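Local structure of telomerase reverse transcriptase (Candida tropicalis MYA-3404, 6ZD1) at residues 575-589 / 626-640. The protein probably elongates telomeres as a reverse transcriptase, adding simple sequence repeats to chromosome ends by copying a template within the telomerase RNA. Numbering follows the deposited sequence.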
loop_
_atom_site.group_PDB
_atom_site.type_symbol
_atom_site.label_atom_id
_atom_site.label_comp_id
_atom_site.label_asym_id
_atom_site.label_seq_id
_atom_site.Cartn_x
_atom_site.Cartn_y
_atom_site.Cartn_z
ATOM N N PRO A 575 17.474 -9.998 -2.965
ATOM C CA PRO A 575 16.497 -11.025 -3.363
ATOM C C PRO A 575 17.008 -12.459 -3.255
ATOM O O PRO A 575 16.240 -13.382 -3.548
ATOM C CB PRO A 575 16.186 -10.660 -4.825
ATOM C CG PRO A 575 16.665 -9.242 -4.993
ATOM C CD PRO A 575 17.844 -9.123 -4.088
ATOM N N THR A 576 18.265 -12.676 -2.851
ATOM C CA THR A 576 18.800 -14.004 -2.510
ATOM C C THR A 576 18.670 -14.997 -3.672
ATOM O O THR A 576 17.962 -16.004 -3.593
ATOM C CB THR A 576 18.145 -14.559 -1.238
ATOM O OG1 THR A 576 16.761 -14.841 -1.481
ATOM C CG2 THR A 576 18.265 -13.557 -0.096
ATOM N N CYS A 577 19.372 -14.692 -4.764
ATOM C CA CYS A 577 19.268 -15.456 -6.011
ATOM C C CYS A 577 20.490 -16.361 -6.176
ATOM O O CYS A 577 21.503 -15.969 -6.757
ATOM C CB CYS A 577 19.119 -14.503 -7.192
ATOM S SG CYS A 577 20.283 -13.104 -7.185
ATOM N N LYS A 578 20.384 -17.593 -5.666
ATOM C CA LYS A 578 21.394 -18.628 -5.913
ATOM C C LYS A 578 20.694 -19.984 -5.835
ATOM O O LYS A 578 20.464 -20.498 -4.736
ATOM C CB LYS A 578 22.542 -18.535 -4.914
ATOM C CG LYS A 578 23.729 -19.426 -5.261
ATOM C CD LYS A 578 24.568 -19.754 -4.034
ATOM C CE LYS A 578 23.813 -20.669 -3.079
ATOM N NZ LYS A 578 23.485 -21.982 -3.704
ATOM N N PHE A 579 20.381 -20.565 -6.996
ATOM C CA PHE A 579 19.585 -21.785 -7.069
ATOM C C PHE A 579 20.096 -22.674 -8.195
ATOM O O PHE A 579 20.848 -22.239 -9.070
ATOM C CB PHE A 579 18.098 -21.478 -7.293
ATOM C CG PHE A 579 17.509 -20.555 -6.271
ATOM C CD1 PHE A 579 17.509 -19.188 -6.470
ATOM C CD2 PHE A 579 16.953 -21.058 -5.109
ATOM C CE1 PHE A 579 16.968 -18.335 -5.530
ATOM C CE2 PHE A 579 16.412 -20.215 -4.165
ATOM C CZ PHE A 579 16.420 -18.850 -4.375
ATOM N N ARG A 580 19.665 -23.934 -8.168
ATOM C CA ARG A 580 20.024 -24.914 -9.183
ATOM C C ARG A 580 18.937 -25.105 -10.232
ATOM O O ARG A 580 19.017 -26.045 -11.030
ATOM C CB ARG A 580 20.342 -26.261 -8.530
ATOM C CG ARG A 580 21.338 -26.193 -7.387
ATOM C CD ARG A 580 21.537 -27.564 -6.749
ATOM N NE ARG A 580 20.268 -28.156 -6.329
ATOM C CZ ARG A 580 19.697 -29.204 -6.915
ATOM N NH1 ARG A 580 20.284 -29.796 -7.950
ATOM N NH2 ARG A 580 18.538 -29.665 -6.463
ATOM N N SER A 581 17.922 -24.244 -10.248
ATOM C CA SER A 581 16.818 -24.397 -11.185
ATOM C C SER A 581 16.034 -23.098 -11.233
ATOM O O SER A 581 16.009 -22.340 -10.262
ATOM C CB SER A 581 15.895 -25.552 -10.787
ATOM O OG SER A 581 15.210 -25.252 -9.584
ATOM N N PHE A 582 15.381 -22.855 -12.372
ATOM C CA PHE A 582 14.574 -21.648 -12.505
ATOM C C PHE A 582 13.294 -21.735 -11.688
ATOM O O PHE A 582 12.814 -20.711 -11.190
ATOM C CB PHE A 582 14.246 -21.381 -13.973
ATOM C CG PHE A 582 15.393 -20.810 -14.756
ATOM C CD1 PHE A 582 15.718 -19.465 -14.656
ATOM C CD2 PHE A 582 16.143 -21.616 -15.596
ATOM C CE1 PHE A 582 16.771 -18.939 -15.376
ATOM C CE2 PHE A 582 17.197 -21.095 -16.321
ATOM C CZ PHE A 582 17.513 -19.756 -16.211
ATOM N N LYS A 583 12.724 -22.933 -11.544
ATOM C CA LYS A 583 11.515 -23.068 -10.740
ATOM C C LYS A 583 11.758 -22.607 -9.310
ATOM O O LYS A 583 10.949 -21.861 -8.746
ATOM C CB LYS A 583 11.018 -24.512 -10.756
ATOM C CG LYS A 583 9.593 -24.661 -10.243
ATOM C CD LYS A 583 9.194 -26.116 -10.079
ATOM C CE LYS A 583 9.928 -26.767 -8.921
ATOM N NZ LYS A 583 9.449 -28.159 -8.700
ATOM N N ALA A 584 12.881 -23.020 -8.718
ATOM C CA ALA A 584 13.201 -22.587 -7.362
ATOM C C ALA A 584 13.482 -21.094 -7.302
ATOM O O ALA A 584 13.201 -20.452 -6.284
ATOM C CB ALA A 584 14.403 -23.367 -6.829
ATOM N N LEU A 585 14.006 -20.521 -8.388
ATOM C CA LEU A 585 14.273 -19.088 -8.416
ATOM C C LEU A 585 12.978 -18.291 -8.503
ATOM O O LEU A 585 12.842 -17.244 -7.858
ATOM C CB LEU A 585 15.185 -18.745 -9.593
ATOM C CG LEU A 585 15.429 -17.245 -9.786
ATOM C CD1 LEU A 585 16.449 -16.739 -8.776
ATOM C CD2 LEU A 585 15.858 -16.921 -11.205
ATOM N N PHE A 586 12.023 -18.763 -9.305
ATOM C CA PHE A 586 10.789 -18.009 -9.485
ATOM C C PHE A 586 9.902 -18.081 -8.248
ATOM O O PHE A 586 9.245 -17.093 -7.904
ATOM C CB PHE A 586 10.047 -18.525 -10.721
ATOM C CG PHE A 586 10.786 -18.294 -12.015
ATOM C CD1 PHE A 586 11.682 -17.241 -12.142
ATOM C CD2 PHE A 586 10.584 -19.128 -13.108
ATOM C CE1 PHE A 586 12.363 -17.025 -13.330
ATOM C CE2 PHE A 586 11.258 -18.917 -14.299
ATOM C CZ PHE A 586 12.150 -17.864 -14.409
ATOM N N SER A 587 9.900 -19.217 -7.546
ATOM C CA SER A 587 9.122 -19.323 -6.315
ATOM C C SER A 587 9.682 -18.413 -5.233
ATOM O O SER A 587 8.924 -17.767 -4.501
ATOM C CB SER A 587 9.090 -20.770 -5.826
ATOM O OG SER A 587 8.274 -21.572 -6.661
ATOM N N ASN A 588 11.006 -18.369 -5.106
ATOM C CA ASN A 588 11.623 -17.481 -4.130
ATOM C C ASN A 588 11.384 -16.018 -4.488
ATOM O O ASN A 588 11.054 -15.206 -3.615
ATOM C CB ASN A 588 13.117 -17.786 -4.033
ATOM C CG ASN A 588 13.828 -16.908 -3.035
ATOM O OD1 ASN A 588 14.309 -15.829 -3.377
ATOM N ND2 ASN A 588 13.901 -17.365 -1.792
ATOM N N LEU A 589 11.524 -15.666 -5.773
ATOM C CA LEU A 589 11.305 -14.283 -6.184
ATOM C C LEU A 589 9.833 -13.899 -6.116
ATOM O O LEU A 589 9.508 -12.717 -5.955
ATOM C CB LEU A 589 11.849 -14.051 -7.594
ATOM C CG LEU A 589 13.368 -14.071 -7.769
ATOM C CD1 LEU A 589 13.734 -13.830 -9.219
ATOM C CD2 LEU A 589 14.043 -13.046 -6.866
ATOM N N ALA A 626 17.602 -9.830 -9.958
ATOM C CA ALA A 626 17.982 -11.151 -9.471
ATOM C C ALA A 626 18.020 -12.159 -10.612
ATOM O O ALA A 626 18.917 -13.007 -10.669
ATOM C CB ALA A 626 17.016 -11.608 -8.380
ATOM N N ILE A 627 17.076 -12.055 -11.552
ATOM C CA ILE A 627 17.057 -12.966 -12.695
ATOM C C ILE A 627 18.298 -12.755 -13.554
ATOM O O ILE A 627 18.972 -13.714 -13.952
ATOM C CB ILE A 627 15.766 -12.775 -13.512
ATOM C CG1 ILE A 627 14.541 -13.168 -12.690
ATOM C CG2 ILE A 627 15.820 -13.580 -14.799
ATOM C CD1 ILE A 627 13.227 -12.846 -13.378
ATOM N N GLN A 628 18.623 -11.492 -13.840
ATOM C CA GLN A 628 19.777 -11.197 -14.683
ATOM C C GLN A 628 21.072 -11.646 -14.018
ATOM O O GLN A 628 21.975 -12.159 -14.690
ATOM C CB GLN A 628 19.828 -9.702 -15.004
ATOM C CG GLN A 628 20.998 -9.291 -15.892
ATOM C CD GLN A 628 21.057 -7.792 -16.139
ATOM O OE1 GLN A 628 20.245 -7.028 -15.613
ATOM N NE2 GLN A 628 22.023 -7.363 -16.945
ATOM N N THR A 629 21.180 -11.470 -12.699
ATOM C CA THR A 629 22.436 -11.769 -12.015
ATOM C C THR A 629 22.777 -13.255 -12.089
ATOM O O THR A 629 23.940 -13.622 -12.298
ATOM C CB THR A 629 22.367 -11.311 -10.556
ATOM O OG1 THR A 629 22.212 -9.887 -10.505
ATOM C CG2 THR A 629 23.635 -11.698 -9.807
ATOM N N SER A 630 21.778 -14.125 -11.950
ATOM C CA SER A 630 22.022 -15.556 -11.826
ATOM C C SER A 630 21.572 -16.353 -13.043
ATOM O O SER A 630 21.594 -17.589 -12.999
ATOM C CB SER A 630 21.332 -16.099 -10.573
ATOM O OG SER A 630 19.934 -15.885 -10.637
ATOM N N PHE A 631 21.185 -15.689 -14.134
ATOM C CA PHE A 631 20.664 -16.421 -15.284
ATOM C C PHE A 631 21.718 -17.356 -15.865
ATOM O O PHE A 631 21.441 -18.531 -16.128
ATOM C CB PHE A 631 20.159 -15.452 -16.353
ATOM C CG PHE A 631 19.513 -16.136 -17.522
ATOM C CD1 PHE A 631 18.172 -16.483 -17.482
ATOM C CD2 PHE A 631 20.249 -16.451 -18.656
ATOM C CE1 PHE A 631 17.571 -17.121 -18.554
ATOM C CE2 PHE A 631 19.656 -17.090 -19.732
ATOM C CZ PHE A 631 18.313 -17.423 -19.681
ATOM N N ALA A 632 22.934 -16.851 -16.080
ATOM C CA ALA A 632 23.971 -17.677 -16.693
ATOM C C ALA A 632 24.318 -18.876 -15.819
ATOM O O ALA A 632 24.515 -19.988 -16.329
ATOM C CB ALA A 632 25.217 -16.838 -16.969
ATOM N N THR A 633 24.373 -18.678 -14.500
ATOM C CA THR A 633 24.706 -19.783 -13.607
ATOM C C THR A 633 23.640 -20.867 -13.663
ATOM O O THR A 633 23.947 -22.054 -13.824
ATOM C CB THR A 633 24.863 -19.281 -12.173
ATOM O OG1 THR A 633 25.913 -18.308 -12.113
ATOM C CG2 THR A 633 25.194 -20.448 -11.248
ATOM N N ILE A 634 22.372 -20.468 -13.545
ATOM C CA ILE A 634 21.286 -21.438 -13.529
ATOM C C ILE A 634 21.118 -22.068 -14.905
ATOM O O ILE A 634 20.902 -23.280 -15.024
ATOM C CB ILE A 634 19.988 -20.763 -13.047
ATOM C CG1 ILE A 634 20.164 -20.223 -11.625
ATOM C CG2 ILE A 634 18.812 -21.731 -13.117
ATOM C CD1 ILE A 634 18.968 -19.458 -11.109
ATOM N N SER A 635 21.243 -21.269 -15.968
ATOM C CA SER A 635 21.082 -21.813 -17.312
ATOM C C SER A 635 22.142 -22.854 -17.640
ATOM O O SER A 635 21.924 -23.685 -18.529
ATOM C CB SER A 635 21.116 -20.695 -18.349
ATOM O OG SER A 635 20.845 -21.206 -19.642
ATOM N N LYS A 636 23.277 -22.839 -16.936
ATOM C CA LYS A 636 24.294 -23.864 -17.148
ATOM C C LYS A 636 23.781 -25.244 -16.748
ATOM O O LYS A 636 24.099 -26.245 -17.403
ATOM C CB LYS A 636 25.561 -23.503 -16.364
ATOM C CG LYS A 636 26.457 -24.687 -16.021
ATOM C CD LYS A 636 27.681 -24.268 -15.211
ATOM C CE LYS A 636 28.590 -25.464 -14.942
ATOM N NZ LYS A 636 29.897 -25.081 -14.329
ATOM N N GLN A 637 22.965 -25.314 -15.695
ATOM C CA GLN A 637 22.499 -26.576 -15.137
ATOM C C GLN A 637 20.995 -26.784 -15.270
ATOM O O GLN A 637 20.482 -27.801 -14.793
ATOM C CB GLN A 637 22.900 -26.670 -13.658
ATOM C CG GLN A 637 22.518 -25.433 -12.849
ATOM C CD GLN A 637 22.892 -25.534 -11.381
ATOM O OE1 GLN A 637 22.711 -26.575 -10.750
ATOM N NE2 GLN A 637 23.414 -24.442 -10.827
ATOM N N ASP A 638 20.275 -25.866 -15.912
ATOM C CA ASP A 638 18.828 -25.986 -16.048
ATOM C C ASP A 638 18.372 -25.111 -17.205
ATOM O O ASP A 638 18.663 -23.912 -17.226
ATOM C CB ASP A 638 18.113 -25.571 -14.753
ATOM C CG ASP A 638 16.600 -25.567 -14.893
ATOM O OD1 ASP A 638 16.046 -26.558 -15.410
ATOM O OD2 ASP A 638 15.954 -24.582 -14.478
ATOM N N SER A 639 17.626 -25.698 -18.136
ATOM C CA SER A 639 17.249 -24.990 -19.350
ATOM C C SER A 639 16.099 -24.031 -19.075
ATOM O O SER A 639 15.081 -24.412 -18.488
ATOM C CB SER A 639 16.858 -25.967 -20.454
ATOM O OG SER A 639 16.449 -25.257 -21.610
ATOM N N PHE A 640 16.272 -22.785 -19.506
ATOM C CA PHE A 640 15.256 -21.758 -19.324
ATOM C C PHE A 640 14.058 -22.046 -20.225
ATOM O O PHE A 640 14.194 -22.119 -21.451
ATOM C CB PHE A 640 15.850 -20.387 -19.637
ATOM C CG PHE A 640 14.839 -19.281 -19.671
ATOM C CD1 PHE A 640 14.426 -18.669 -18.499
ATOM C CD2 PHE A 640 14.308 -18.843 -20.877
ATOM C CE1 PHE A 640 13.498 -17.646 -18.522
ATOM C CE2 PHE A 640 13.376 -17.821 -20.908
ATOM C CZ PHE A 640 12.971 -17.220 -19.727
#
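F582, in the first turn of helix 582-596, slots its ring between I634 and F640. The CG2 methyl of I634 sits over the centre of one face, a CH-pi contact 3.6 Å from the ring centroid; with chi1 at -61° this branch lies anti to the backbone N, which aims it at the ring. F640 covers the opposite face edge-on, a T-shaped pair, while F631 completes the aromatic cluster at the edge of the F582 ring, its own plane turned 51° from it, with CD1 3.5 Å from F582 CE1. Farther along, the two methyls of L589 meet neighbouring residues of helix 609-637: CD2 touches A626 CB at 3.6 Å and CD1 lies against I627 CG1. C577 and P575 press on A626 too.

Polar contact concentrates at the helix start. F582 N donates to D638 OD2 (2.8 Å, 167°), meeting the carboxylate on its anti side and somewhat out of its plane. Beside it, the N-cap S581 accepts a weak bond from A584 N through OG. Beyond these pairs, F586 stacks on F648 of helix 642-664.

Chemically, then, in what is probably the helical C-terminal extension (thumb), an apolar seam joins helix 582-596 and the loop before it to the roughly antiparallel (145°) helix 609-637; D638 takes up the first N-H of helix 582-596, and its negative charge probably favours that amino end.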